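PDB 2HSJ: putative platelet activating factor from Streptococcus pneumoniae, which is of unknown function but, as a GDSL-like member of the SGNH hydrolase clan, probably hydrolyses ester bonds, perhaps those of lipids or related acyl compounds. Local coordinates for residues D[152-157]-D[174-179]; D[109-114]-D[158-163]; D[42-47]-D[200-205]; D[148-153]-D[183-188]. All coordinates share one frame; numbering follows the deposited sequence.

Contact 1. Residues D[152-157]-D[174-179]; sequences KIQNWN and PVFDCL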
loop_
_atom_site.group_PDB
_atom_site.type_symbol
_atom_site.label_atom_id
_atom_site.label_comp_id
_atom_site.label_asym_id
_atom_site.label_seq_id
_atom_site.Cartn_x
_atom_site.Cartn_y
_atom_site.Cartn_z
ATOM N N LYS D 152 12.692 38.558 10.279
ATOM C CA LYS D 152 12.639 38.312 8.829
ATOM C C LYS D 152 11.720 37.130 8.544
ATOM O O LYS D 152 10.849 37.199 7.665
ATOM C CB LYS D 152 14.013 37.968 8.242
ATOM C CG LYS D 152 15.052 39.074 8.243
ATOM C CD LYS D 152 16.439 38.484 7.952
ATOM C CE LYS D 152 17.510 39.583 7.780
ATOM N NZ LYS D 152 18.806 39.030 7.236
ATOM N N ILE D 153 11.925 36.044 9.287
ATOM C CA ILE D 153 11.119 34.824 9.087
ATOM C C ILE D 153 9.624 35.130 9.274
ATOM O O ILE D 153 8.812 34.726 8.447
ATOM C CB ILE D 153 11.590 33.670 9.990
ATOM C CG1 ILE D 153 12.949 33.160 9.475
ATOM C CG2 ILE D 153 10.587 32.540 9.999
ATOM C CD1 ILE D 153 13.753 32.408 10.498
ATOM N N GLN D 154 9.277 35.846 10.342
ATOM C CA GLN D 154 7.881 36.252 10.571
ATOM C C GLN D 154 7.323 37.143 9.440
ATOM O O GLN D 154 6.176 36.983 9.053
ATOM C CB GLN D 154 7.737 36.924 11.934
ATOM C CG GLN D 154 7.781 35.915 13.060
ATOM C CD GLN D 154 7.683 36.547 14.441
ATOM O OE1 GLN D 154 8.584 37.275 14.876
ATOM N NE2 GLN D 154 6.600 36.248 15.150
ATOM N N ASN D 155 8.140 38.050 8.900
ATOM C CA ASN D 155 7.713 38.863 7.750
ATOM C C ASN D 155 7.465 38.014 6.497
ATOM O O ASN D 155 6.486 38.223 5.767
ATOM C CB ASN D 155 8.714 39.986 7.466
ATOM C CG ASN D 155 8.687 41.055 8.538
ATOM O OD1 ASN D 155 7.683 41.221 9.233
ATOM N ND2 ASN D 155 9.785 41.794 8.677
ATOM N N TRP D 156 8.337 37.040 6.250
ATOM C CA TRP D 156 8.109 36.142 5.130
ATOM C C TRP D 156 6.852 35.330 5.344
ATOM O O TRP D 156 6.088 35.130 4.403
ATOM C CB TRP D 156 9.314 35.241 4.893
ATOM C CG TRP D 156 10.412 35.995 4.188
ATOM C CD1 TRP D 156 10.879 37.269 4.485
ATOM C CD2 TRP D 156 11.182 35.538 3.067
ATOM N NE1 TRP D 156 11.892 37.611 3.608
ATOM C CE2 TRP D 156 12.111 36.568 2.745
ATOM C CE3 TRP D 156 11.204 34.347 2.320
ATOM C CZ2 TRP D 156 13.023 36.449 1.687
ATOM C CZ3 TRP D 156 12.117 34.220 1.278
ATOM C CH2 TRP D 156 13.026 35.268 0.976
ATOM N N ASN D 157 6.621 34.894 6.580
ATOM C CA ASN D 157 5.455 34.069 6.879
ATOM C C ASN D 157 4.159 34.817 6.660
ATOM O O ASN D 157 3.158 34.219 6.244
ATOM C CB ASN D 157 5.554 33.464 8.277
ATOM C CG ASN D 157 6.592 32.351 8.334
ATOM O OD1 ASN D 157 6.936 31.780 7.294
ATOM N ND2 ASN D 157 7.059 32.012 9.544
ATOM N N PRO D 174 0.444 27.287 10.032
ATOM C CA PRO D 174 1.233 28.055 10.999
ATOM C C PRO D 174 1.856 27.128 12.026
ATOM O O PRO D 174 1.188 26.689 12.967
ATOM C CB PRO D 174 0.188 28.998 11.621
ATOM C CG PRO D 174 -1.109 28.246 11.508
ATOM C CD PRO D 174 -1.008 27.336 10.325
ATOM N N VAL D 175 3.105 26.743 11.788
ATOM C CA VAL D 175 3.822 25.876 12.735
ATOM C C VAL D 175 4.936 26.630 13.477
ATOM O O VAL D 175 5.484 26.118 14.447
ATOM C CB VAL D 175 4.402 24.595 12.075
ATOM C CG1 VAL D 175 3.296 23.670 11.617
ATOM C CG2 VAL D 175 5.312 24.905 10.916
ATOM N N PHE D 176 5.277 27.837 13.000
ATOM C CA PHE D 176 6.309 28.664 13.620
ATOM C C PHE D 176 6.123 28.748 15.136
ATOM O O PHE D 176 7.036 28.417 15.903
ATOM C CB PHE D 176 6.291 30.057 12.976
ATOM C CG PHE D 176 7.279 31.028 13.553
ATOM C CD1 PHE D 176 8.472 31.290 12.889
ATOM C CD2 PHE D 176 7.010 31.697 14.751
ATOM C CE1 PHE D 176 9.389 32.198 13.411
ATOM C CE2 PHE D 176 7.928 32.610 15.283
ATOM C CZ PHE D 176 9.121 32.853 14.615
ATOM N N ASP D 177 4.929 29.142 15.571
ATOM C CA ASP D 177 4.717 29.403 16.994
ATOM C C ASP D 177 4.838 28.130 17.842
ATOM O O ASP D 177 5.240 28.195 19.019
ATOM C CB ASP D 177 3.373 30.095 17.222
ATOM C CG ASP D 177 3.334 31.532 16.668
ATOM O OD1 ASP D 177 4.393 32.191 16.566
ATOM O OD2 ASP D 177 2.219 32.026 16.374
ATOM N N CYS D 178 4.529 26.977 17.245
ATOM C CA CYS D 178 4.651 25.685 17.944
ATOM C C CYS D 178 6.074 25.315 18.318
ATOM O O CYS D 178 6.287 24.504 19.221
ATOM C CB CYS D 178 4.054 24.544 17.125
ATOM S SG CYS D 178 2.242 24.680 16.975
ATOM N N LEU D 179 7.042 25.892 17.615
ATOM C CA LEU D 179 8.444 25.526 17.799
ATOM C C LEU D 179 9.213 26.573 18.594
ATOM O O LEU D 179 10.376 26.364 18.918
ATOM C CB LEU D 179 9.143 25.255 16.452
ATOM C CG LEU D 179 8.540 24.119 15.632
ATOM C CD1 LEU D 179 9.377 23.940 14.376
ATOM C CD2 LEU D 179 8.442 22.844 16.450
#
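Phe176 reaches from the turn after the edge strand 170-173 to helix 150-164, where Ile153, Gln154 and Asn157 receive it. The side chain can be followed outwards. Its CB lies 4.0 Å from Asn157 ND2, the same nitrogen that comes within 3.7 Å of CD1, approaching the ring obliquely. With CG anti to the backbone N, this torsion (chi1 178°) directs the ring out from the turn, toward helix 150-164. One carbon further along, CE1 meets the methyl CG2 of Ile153 at 3.6 Å, an apolar contact between two buried side chains. At the far end, CZ sits 3.7 Å from Gln154 CG, and this methylene stands over one face of the ring, 4.1 Å from the Phe176 centroid and 28° off the normal. That is a CH-pi contact, in which the aliphatic part of a glutamine serves as a lid.

The three helix residues are one, three and four positions apart, so they present one continuous strip of helix surface. Asn157 is also tied to the core, its OD1 accepting a hydrogen bond from Ile132 N, while Ser131 OG bonds the backbone N of Phe176; both ends of the contact are thus anchored to the loop after strand 126-130. The contact joins the exit of the edge strand to the helix of the beta-alpha-beta crossover that precedes it, in the three-layered alpha/beta fold of SGNH hydrolases.

Contact 2. Residues D[109-114]-D[158-163]; sequences NNLEAI and QAYQEL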
loop_
_atom_site.group_PDB
_atom_site.type_symbol
_atom_site.label_atom_id
_atom_site.label_comp_id
_atom_site.label_asym_id
_atom_site.label_seq_id
_atom_site.Cartn_x
_atom_site.Cartn_y
_atom_site.Cartn_z
ATOM N N ASN D 109 7.240 35.070 -5.908
ATOM C CA ASN D 109 6.954 34.774 -7.315
ATOM C C ASN D 109 7.301 33.334 -7.643
ATOM O O ASN D 109 6.552 32.659 -8.353
ATOM C CB ASN D 109 7.710 35.697 -8.267
ATOM C CG ASN D 109 7.102 37.078 -8.334
ATOM O OD1 ASN D 109 5.976 37.296 -7.883
ATOM N ND2 ASN D 109 7.851 38.024 -8.889
ATOM N N ASN D 110 8.420 32.847 -7.094
ATOM C CA ASN D 110 8.792 31.443 -7.284
ATOM C C ASN D 110 7.733 30.506 -6.705
ATOM O O ASN D 110 7.306 29.557 -7.366
ATOM C CB ASN D 110 10.151 31.137 -6.651
ATOM C CG ASN D 110 11.317 31.749 -7.414
ATOM O OD1 ASN D 110 11.186 32.122 -8.576
ATOM N ND2 ASN D 110 12.460 31.832 -6.763
ATOM N N LEU D 111 7.281 30.797 -5.481
ATOM C CA LEU D 111 6.280 29.951 -4.832
ATOM C C LEU D 111 4.978 30.000 -5.584
ATOM O O LEU D 111 4.307 28.980 -5.743
ATOM C CB LEU D 111 6.051 30.374 -3.385
ATOM C CG LEU D 111 7.160 29.971 -2.442
ATOM C CD1 LEU D 111 7.087 30.756 -1.168
ATOM C CD2 LEU D 111 7.092 28.434 -2.169
ATOM N N GLU D 112 4.608 31.198 -6.063
ATOM C CA GLU D 112 3.370 31.316 -6.817
ATOM C C GLU D 112 3.427 30.482 -8.089
ATOM O O GLU D 112 2.478 29.762 -8.422
ATOM C CB GLU D 112 3.013 32.772 -7.081
ATOM C CG GLU D 112 1.627 32.869 -7.673
ATOM C CD GLU D 112 1.012 34.245 -7.566
ATOM O OE1 GLU D 112 1.763 35.224 -7.346
ATOM O OE2 GLU D 112 -0.237 34.324 -7.712
ATOM N N ALA D 113 4.572 30.504 -8.774
ATOM C CA ALA D 113 4.723 29.667 -9.965
ATOM C C ALA D 113 4.651 28.148 -9.666
ATOM O O ALA D 113 4.116 27.370 -10.461
ATOM C CB ALA D 113 6.041 29.987 -10.644
ATOM N N ILE D 114 5.223 27.741 -8.543
ATOM C CA ILE D 114 5.136 26.323 -8.110
ATOM C C ILE D 114 3.649 25.927 -7.921
ATOM O O ILE D 114 3.174 24.923 -8.449
ATOM C CB ILE D 114 5.949 26.077 -6.832
ATOM C CG1 ILE D 114 7.450 26.206 -7.115
ATOM C CG2 ILE D 114 5.617 24.693 -6.253
ATOM C CD1 ILE D 114 8.314 26.527 -5.915
ATOM N N GLN D 158 4.183 36.129 6.890
ATOM C CA GLN D 158 2.999 36.958 6.623
ATOM C C GLN D 158 2.714 36.961 5.127
ATOM O O GLN D 158 1.553 36.838 4.707
ATOM C CB GLN D 158 3.171 38.389 7.173
ATOM C CG GLN D 158 1.876 39.175 7.306
ATOM C CD GLN D 158 2.039 40.414 8.186
ATOM O OE1 GLN D 158 2.973 40.494 9.005
ATOM N NE2 GLN D 158 1.145 41.386 8.019
ATOM N N ALA D 159 3.779 37.083 4.325
ATOM C CA ALA D 159 3.662 37.001 2.867
ATOM C C ALA D 159 3.175 35.622 2.357
ATOM O O ALA D 159 2.345 35.549 1.459
ATOM C CB ALA D 159 4.964 37.403 2.208
ATOM N N TYR D 160 3.705 34.545 2.927
ATOM C CA TYR D 160 3.238 33.206 2.570
ATOM C C TYR D 160 1.746 33.067 2.863
ATOM O O TYR D 160 1.006 32.471 2.075
ATOM C CB TYR D 160 3.984 32.151 3.403
ATOM C CG TYR D 160 5.384 31.760 2.905
ATOM C CD1 TYR D 160 6.198 32.664 2.201
ATOM C CD2 TYR D 160 5.891 30.487 3.165
ATOM C CE1 TYR D 160 7.492 32.300 1.769
ATOM C CE2 TYR D 160 7.163 30.112 2.732
ATOM C CZ TYR D 160 7.959 31.024 2.036
ATOM O OH TYR D 160 9.206 30.648 1.609
ATOM N N GLN D 161 1.320 33.587 4.015
ATOM C CA GLN D 161 -0.089 33.516 4.413
ATOM C C GLN D 161 -0.965 34.248 3.393
ATOM O O GLN D 161 -2.069 33.777 3.046
ATOM C CB GLN D 161 -0.287 34.094 5.809
ATOM C CG GLN D 161 -1.690 33.917 6.376
ATOM C CD GLN D 161 -1.805 34.500 7.778
ATOM O OE1 GLN D 161 -1.410 35.645 8.021
ATOM N NE2 GLN D 161 -2.363 33.723 8.701
ATOM N N GLU D 162 -0.482 35.386 2.897
ATOM C CA GLU D 162 -1.240 36.180 1.922
ATOM C C GLU D 162 -1.300 35.461 0.572
ATOM O O GLU D 162 -2.354 35.427 -0.092
ATOM C CB GLU D 162 -0.629 37.575 1.820
ATOM C CG GLU D 162 -0.813 38.346 3.137
ATOM C CD GLU D 162 -0.151 39.717 3.160
ATOM O OE1 GLU D 162 0.814 39.940 2.388
ATOM O OE2 GLU D 162 -0.600 40.566 3.977
ATOM N N LEU D 163 -0.192 34.824 0.196
ATOM C CA LEU D 163 -0.152 34.052 -1.037
ATOM C C LEU D 163 -1.169 32.887 -0.937
ATOM O O LEU D 163 -1.935 32.644 -1.865
ATOM C CB LEU D 163 1.285 33.567 -1.341
ATOM C CG LEU D 163 1.407 32.611 -2.527
ATOM C CD1 LEU D 163 0.911 33.197 -3.827
ATOM C CD2 LEU D 163 2.869 32.103 -2.662
#
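Two neighbouring helices of the outer layer, 104-121 and 150-164, meet where Leu111 packs on Tyr160 and Leu163. Both belong to successive crossovers of the parallel sheet, one leading into strand 126-130 and the other into strand 170-173. They run in nearly the same direction, with local axes 11.0 Å apart and inclined by 31°, a spacing wide enough to need large side chains between them.

Leu111 supplies the central wedge. Its methyl CD1 lies over one face of the Tyr160 ring, 3.3 Å from CZ, which is tight for a methyl on an aromatic carbon. From beyond the helix pair, Tyr160 OH is hydrogen-bonded to Ile93 O, which anchors the far end of the phenol. Leu163 extends toward the other helix with CG anti to the backbone N (chi1 173°), and its two methyls divide the work: CD2 rests 3.7 Å from Leu111 CB, whereas CD1 lies alongside the aliphatic stem of Glu112, 3.9 Å from its CB.

Glu112 and Leu163 lie on the partly exposed side. The Glu112 carboxylate binds Tyr167 OH through OE2, and Tyr167, with Ala164 and Val170, belongs to a magnesium site at the C-terminal end of helix 150-164. The contact thus joins two crossover helices packed side by side on one face of a parallel sheet, as in alpha/beta folds with right-handed crossovers.

Contact 3. Residues D[42-47]-D[200-205]; sequences DSIVEY and AGYQAL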
loop_
_atom_site.group_PDB
_atom_site.type_symbol
_atom_site.label_atom_id
_atom_site.label_comp_id
_atom_site.label_asym_id
_atom_site.label_seq_id
_atom_site.Cartn_x
_atom_site.Cartn_y
_atom_site.Cartn_z
ATOM N N ASP D 42 13.366 21.763 1.749
ATOM C CA ASP D 42 14.822 21.900 1.907
ATOM C C ASP D 42 15.400 20.880 2.889
ATOM O O ASP D 42 14.870 19.767 3.005
ATOM C CB ASP D 42 15.144 23.360 2.315
ATOM C CG ASP D 42 14.426 23.801 3.600
ATOM O OD1 ASP D 42 14.013 22.917 4.402
ATOM O OD2 ASP D 42 14.282 25.043 3.831
ATOM N N SER D 43 16.483 21.210 3.585
ATOM C CA SER D 43 17.136 20.228 4.470
ATOM C C SER D 43 16.189 19.697 5.544
ATOM O O SER D 43 16.277 18.554 5.932
ATOM C CB SER D 43 18.334 20.868 5.193
ATOM O OG SER D 43 19.172 21.525 4.280
ATOM N N ILE D 44 15.366 20.570 6.109
ATOM C CA ILE D 44 14.475 20.152 7.184
ATOM C C ILE D 44 13.561 19.022 6.700
ATOM O O ILE D 44 13.238 18.112 7.452
ATOM C CB ILE D 44 13.650 21.340 7.731
ATOM C CG1 ILE D 44 14.559 22.508 8.094
ATOM C CG2 ILE D 44 12.738 20.905 8.897
ATOM C CD1 ILE D 44 15.473 22.218 9.167
ATOM N N VAL D 45 13.125 19.097 5.447
ATOM C CA VAL D 45 12.366 17.987 4.845
ATOM C C VAL D 45 13.258 16.775 4.580
ATOM O O VAL D 45 12.898 15.661 4.960
ATOM C CB VAL D 45 11.677 18.439 3.538
ATOM C CG1 VAL D 45 10.876 17.273 2.945
ATOM C CG2 VAL D 45 10.773 19.665 3.825
ATOM N N GLU D 46 14.395 16.972 3.905
ATOM C CA GLU D 46 15.236 15.814 3.578
ATOM C C GLU D 46 15.560 14.950 4.795
ATOM O O GLU D 46 15.565 13.692 4.729
ATOM C CB GLU D 46 16.563 16.221 2.899
ATOM C CG GLU D 46 17.265 14.979 2.388
ATOM C CD GLU D 46 18.656 15.187 1.858
ATOM O OE1 GLU D 46 19.019 16.309 1.409
ATOM O OE2 GLU D 46 19.421 14.177 1.893
ATOM N N TYR D 47 15.819 15.626 5.915
ATOM C CA TYR D 47 16.273 14.936 7.130
ATOM C C TYR D 47 15.139 14.532 8.069
ATOM O O TYR D 47 15.382 13.943 9.160
ATOM C CB TYR D 47 17.277 15.795 7.923
ATOM C CG TYR D 47 18.426 16.380 7.133
ATOM C CD1 TYR D 47 18.968 15.712 6.034
ATOM C CD2 TYR D 47 19.006 17.589 7.539
ATOM C CE1 TYR D 47 20.077 16.275 5.309
ATOM C CE2 TYR D 47 20.073 18.138 6.843
ATOM C CZ TYR D 47 20.592 17.480 5.737
ATOM O OH TYR D 47 21.656 18.073 5.071
ATOM N N ALA D 200 13.535 15.852 19.128
ATOM C CA ALA D 200 12.441 16.493 19.901
ATOM C C ALA D 200 11.753 17.570 19.062
ATOM O O ALA D 200 10.529 17.697 19.101
ATOM C CB ALA D 200 12.967 17.112 21.191
ATOM N N GLY D 201 12.540 18.332 18.300
ATOM C CA GLY D 201 11.989 19.339 17.381
ATOM C C GLY D 201 11.090 18.722 16.325
ATOM O O GLY D 201 9.967 19.179 16.095
ATOM N N TYR D 202 11.574 17.659 15.682
ATOM C CA TYR D 202 10.731 16.963 14.700
ATOM C C TYR D 202 9.478 16.351 15.330
ATOM O O TYR D 202 8.403 16.298 14.713
ATOM C CB TYR D 202 11.538 15.883 13.972
ATOM C CG TYR D 202 12.399 16.398 12.839
ATOM C CD1 TYR D 202 11.799 16.908 11.676
ATOM C CD2 TYR D 202 13.790 16.277 12.875
ATOM C CE1 TYR D 202 12.557 17.361 10.609
ATOM C CE2 TYR D 202 14.575 16.723 11.799
ATOM C CZ TYR D 202 13.939 17.243 10.664
ATOM O OH TYR D 202 14.688 17.682 9.607
ATOM N N GLN D 203 9.592 15.881 16.560
ATOM C CA GLN D 203 8.412 15.300 17.206
ATOM C C GLN D 203 7.366 16.403 17.398
ATOM O O GLN D 203 6.163 16.195 17.192
ATOM C CB GLN D 203 8.805 14.677 18.556
ATOM C CG GLN D 203 7.610 14.085 19.273
ATOM C CD GLN D 203 7.994 13.494 20.595
ATOM O OE1 GLN D 203 8.676 14.144 21.397
ATOM N NE2 GLN D 203 7.525 12.262 20.856
ATOM N N ALA D 204 7.850 17.569 17.830
ATOM C CA ALA D 204 6.937 18.704 18.090
ATOM C C ALA D 204 6.311 19.193 16.785
ATOM O O ALA D 204 5.108 19.492 16.739
ATOM C CB ALA D 204 7.699 19.836 18.757
ATOM N N LEU D 205 7.122 19.276 15.729
ATOM C CA LEU D 205 6.622 19.659 14.404
ATOM C C LEU D 205 5.560 18.677 13.927
ATOM O O LEU D 205 4.514 19.074 13.418
ATOM C CB LEU D 205 7.783 19.741 13.390
ATOM C CG LEU D 205 7.408 20.117 11.940
ATOM C CD1 LEU D 205 6.605 21.442 11.863
ATOM C CD2 LEU D 205 8.656 20.162 11.070
#
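The short helix 43-46 and helix 199-209 keep their backbones well separated, the nearest CA atoms being those of Ile44 and Tyr202 at 9.0 Å, and a single long side chain spans the interval. Tyr202 points toward the smaller helix and ends in a hydroxyl that donates a hydrogen bond to Ile44 O, 2.6 Å from Tyr202 OH. The bond is short and meets the carbonyl at a bent C=O...donor angle of 119°, with the donor tilted 17° from the carbonyl plane. Relative to the phenol, Ile44 O lies in the plane of the ring, at its edge.

Two aliphatic groups lie beside the polar pair. Ile44 CG2, anti to the backbone N, comes 3.9 Å from Tyr202 CE1, and Tyr47 CB lies 3.6 Å from Tyr202 OH. Tyr48 adds a second aromatic ring beside that of Tyr202. At the other end of the short helix, Asp42 is the N-cap: its OD1 accepts from Ile44 N at 3.2 Å, the donor standing above the carboxylate plane.

Asp42 and Ser43 match the GDS signature of the family, in whose members the serine is the nucleophile. The Ser43 side chain touches His196, which is consistent with that role; its OG is hydrogen-bonded to Gly67 N. A subunit interface is close by, for Tyr47 O accepts from Lys23 NZ of the second subunit. Ile44, next to Ser43, is held at its amide by a long, bent capping bond and at its carbonyl by a short phenol bond, which probably helps fix the backbone beside the presumed nucleophile.

Contact 4. Residues D[148-153]-D[183-188]; sequences RSNEKI and AGQLKK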
loop_
_atom_site.group_PDB
_atom_site.type_symbol
_atom_site.label_atom_id
_atom_site.label_comp_id
_atom_site.label_asym_id
_atom_site.label_seq_id
_atom_site.Cartn_x
_atom_site.Cartn_y
_atom_site.Cartn_z
ATOM N N ARG D 148 19.868 34.832 9.058
ATOM C CA ARG D 148 18.453 34.638 9.359
ATOM C C ARG D 148 18.125 35.290 10.698
ATOM O O ARG D 148 18.967 35.328 11.614
ATOM C CB ARG D 148 18.140 33.151 9.440
ATOM C CG ARG D 148 18.425 32.374 8.181
ATOM C CD ARG D 148 18.292 30.867 8.457
ATOM N NE ARG D 148 18.648 30.081 7.277
ATOM C CZ ARG D 148 19.891 29.891 6.855
ATOM N NH1 ARG D 148 20.931 30.442 7.495
ATOM N NH2 ARG D 148 20.115 29.162 5.778
ATOM N N SER D 149 16.898 35.801 10.812
ATOM C CA SER D 149 16.389 36.324 12.088
ATOM C C SER D 149 14.926 35.985 12.142
ATOM O O SER D 149 14.298 35.786 11.100
ATOM C CB SER D 149 16.564 37.835 12.194
ATOM O OG SER D 149 15.641 38.526 11.369
ATOM N N ASN D 150 14.384 35.900 13.356
ATOM C CA ASN D 150 12.978 35.578 13.505
ATOM C C ASN D 150 12.058 36.704 13.047
ATOM O O ASN D 150 10.920 36.439 12.654
ATOM C CB ASN D 150 12.680 35.097 14.932
ATOM C CG ASN D 150 13.300 33.734 15.221
ATOM O OD1 ASN D 150 13.072 32.781 14.469
ATOM N ND2 ASN D 150 14.114 33.644 16.288
ATOM N N GLU D 151 12.550 37.946 13.055
ATOM C CA GLU D 151 11.757 39.058 12.494
ATOM C C GLU D 151 11.608 38.915 10.974
ATOM O O GLU D 151 10.508 39.099 10.445
ATOM C CB GLU D 151 12.331 40.426 12.871
ATOM C CG GLU D 151 12.613 40.592 14.373
ATOM C CD GLU D 151 14.058 40.234 14.738
ATOM O OE1 GLU D 151 14.847 41.193 14.865
ATOM O OE2 GLU D 151 14.424 39.024 14.874
ATOM N N LYS D 152 12.692 38.558 10.279
ATOM C CA LYS D 152 12.639 38.312 8.829
ATOM C C LYS D 152 11.720 37.130 8.544
ATOM O O LYS D 152 10.849 37.199 7.665
ATOM C CB LYS D 152 14.013 37.968 8.242
ATOM C CG LYS D 152 15.052 39.074 8.243
ATOM C CD LYS D 152 16.439 38.484 7.952
ATOM C CE LYS D 152 17.510 39.583 7.780
ATOM N NZ LYS D 152 18.806 39.030 7.236
ATOM N N ILE D 153 11.925 36.044 9.287
ATOM C CA ILE D 153 11.119 34.824 9.087
ATOM C C ILE D 153 9.624 35.130 9.274
ATOM O O ILE D 153 8.812 34.726 8.447
ATOM C CB ILE D 153 11.590 33.670 9.990
ATOM C CG1 ILE D 153 12.949 33.160 9.475
ATOM C CG2 ILE D 153 10.587 32.540 9.999
ATOM C CD1 ILE D 153 13.753 32.408 10.498
ATOM N N ALA D 183 10.600 33.336 24.385
ATOM C CA ALA D 183 11.349 34.478 23.846
ATOM C C ALA D 183 11.222 34.573 22.322
ATOM O O ALA D 183 11.835 35.439 21.690
ATOM C CB ALA D 183 12.806 34.388 24.237
ATOM N N GLY D 184 10.440 33.674 21.743
ATOM C CA GLY D 184 10.168 33.704 20.315
ATOM C C GLY D 184 11.302 33.107 19.500
ATOM O O GLY D 184 11.388 33.347 18.281
ATOM N N GLN D 185 12.170 32.346 20.166
ATOM C CA GLN D 185 13.268 31.630 19.509
ATOM C C GLN D 185 12.916 30.152 19.318
ATOM O O GLN D 185 12.193 29.567 20.121
ATOM C CB GLN D 185 14.545 31.693 20.362
ATOM C CG GLN D 185 14.981 33.088 20.812
ATOM C CD GLN D 185 15.413 33.969 19.649
ATOM O OE1 GLN D 185 16.049 33.500 18.702
ATOM N NE2 GLN D 185 15.068 35.260 19.717
ATOM N N LEU D 186 13.472 29.523 18.287
ATOM C CA LEU D 186 13.389 28.075 18.191
ATOM C C LEU D 186 13.903 27.472 19.511
ATOM O O LEU D 186 15.034 27.747 19.911
ATOM C CB LEU D 186 14.264 27.579 17.045
ATOM C CG LEU D 186 14.387 26.080 16.808
ATOM C CD1 LEU D 186 13.038 25.484 16.498
ATOM C CD2 LEU D 186 15.329 25.887 15.635
ATOM N N LYS D 187 13.075 26.654 20.173
ATOM C CA LYS D 187 13.434 26.103 21.497
ATOM C C LYS D 187 14.771 25.394 21.453
ATOM O O LYS D 187 15.039 24.621 20.512
ATOM C CB LYS D 187 12.363 25.127 22.031
ATOM C CG LYS D 187 11.022 25.757 22.362
ATOM C CD LYS D 187 9.976 24.774 22.918
ATOM C CE LYS D 187 10.552 23.845 23.981
ATOM N NZ LYS D 187 9.485 23.056 24.734
ATOM N N LYS D 188 15.596 25.618 22.475
ATOM C CA LYS D 188 16.890 24.958 22.513
ATOM C C LYS D 188 16.747 23.436 22.340
ATOM O O LYS D 188 17.493 22.816 21.569
ATOM C CB LYS D 188 17.662 25.318 23.798
ATOM C CG LYS D 188 19.130 24.906 23.739
ATOM C CD LYS D 188 20.033 25.901 24.450
ATOM C CE LYS D 188 21.417 25.337 24.631
ATOM N NZ LYS D 188 21.422 24.370 25.773
#
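Asn150, the first residue after the N-cap of helix 150-164, faces Gly184 and Gln185 of the loop between helices 176-179 and 199-209. The cap is Ser149, whose OG takes the Lys152 N-H at 3.1 Å in a nearly straight bond (165°). Packing is closest around the buried Asn150 amide. Its ND2 lies 3.1 Å from Gln185 OE1 and 3.4 Å from Gly184 O, yet the angles are too poor for either approach to count as a hydrogen bond. The two side chains have better partners in the loop after strand 126-130: Asn150 ND2 bonds to Val135 O, and Gln185 OE1 accepts from Glu137 N. Glu137 also takes the Asn150 backbone N-H through OE2, so this third segment stitches the other two together.

Toward solvent the join loosens, for Gly184 and Gln185 are both partly exposed. Gly184 contributes backbone alone, turning with a positive phi of 80°. The Gln185 chain, bent at CB-CG (chi2 -66°), folds the amide back to the helix end, where the Gln185 and Asn150 amide planes stand 63° apart.

How the contacts relate
Contacts 1 and 3 are the buried ones, whereas contacts 2 and 4 lie partly open. Helix 150-164 serves three of the four: contact 4 at its N-terminal turn, contact 1 overlapping it and running on to Asn157, contact 2 near its C-terminal end. Contacts 1 and 4 are close neighbours, their centres about 8 Å apart, and Leu179 O probably bonds Lys187 N between them. Contact 3 stands apart from that helix but touches contact 1, where Val175 packs on Leu205. The chemistry follows position: apolar packing between side-by-side helices in contact 2, a phenylalanine ring against a methyl and a methylene in contact 1, a buried hydroxyl bond beside the presumed active site in contact 3, and amide side chains and a loop carbonyl at a helix start in contact 4.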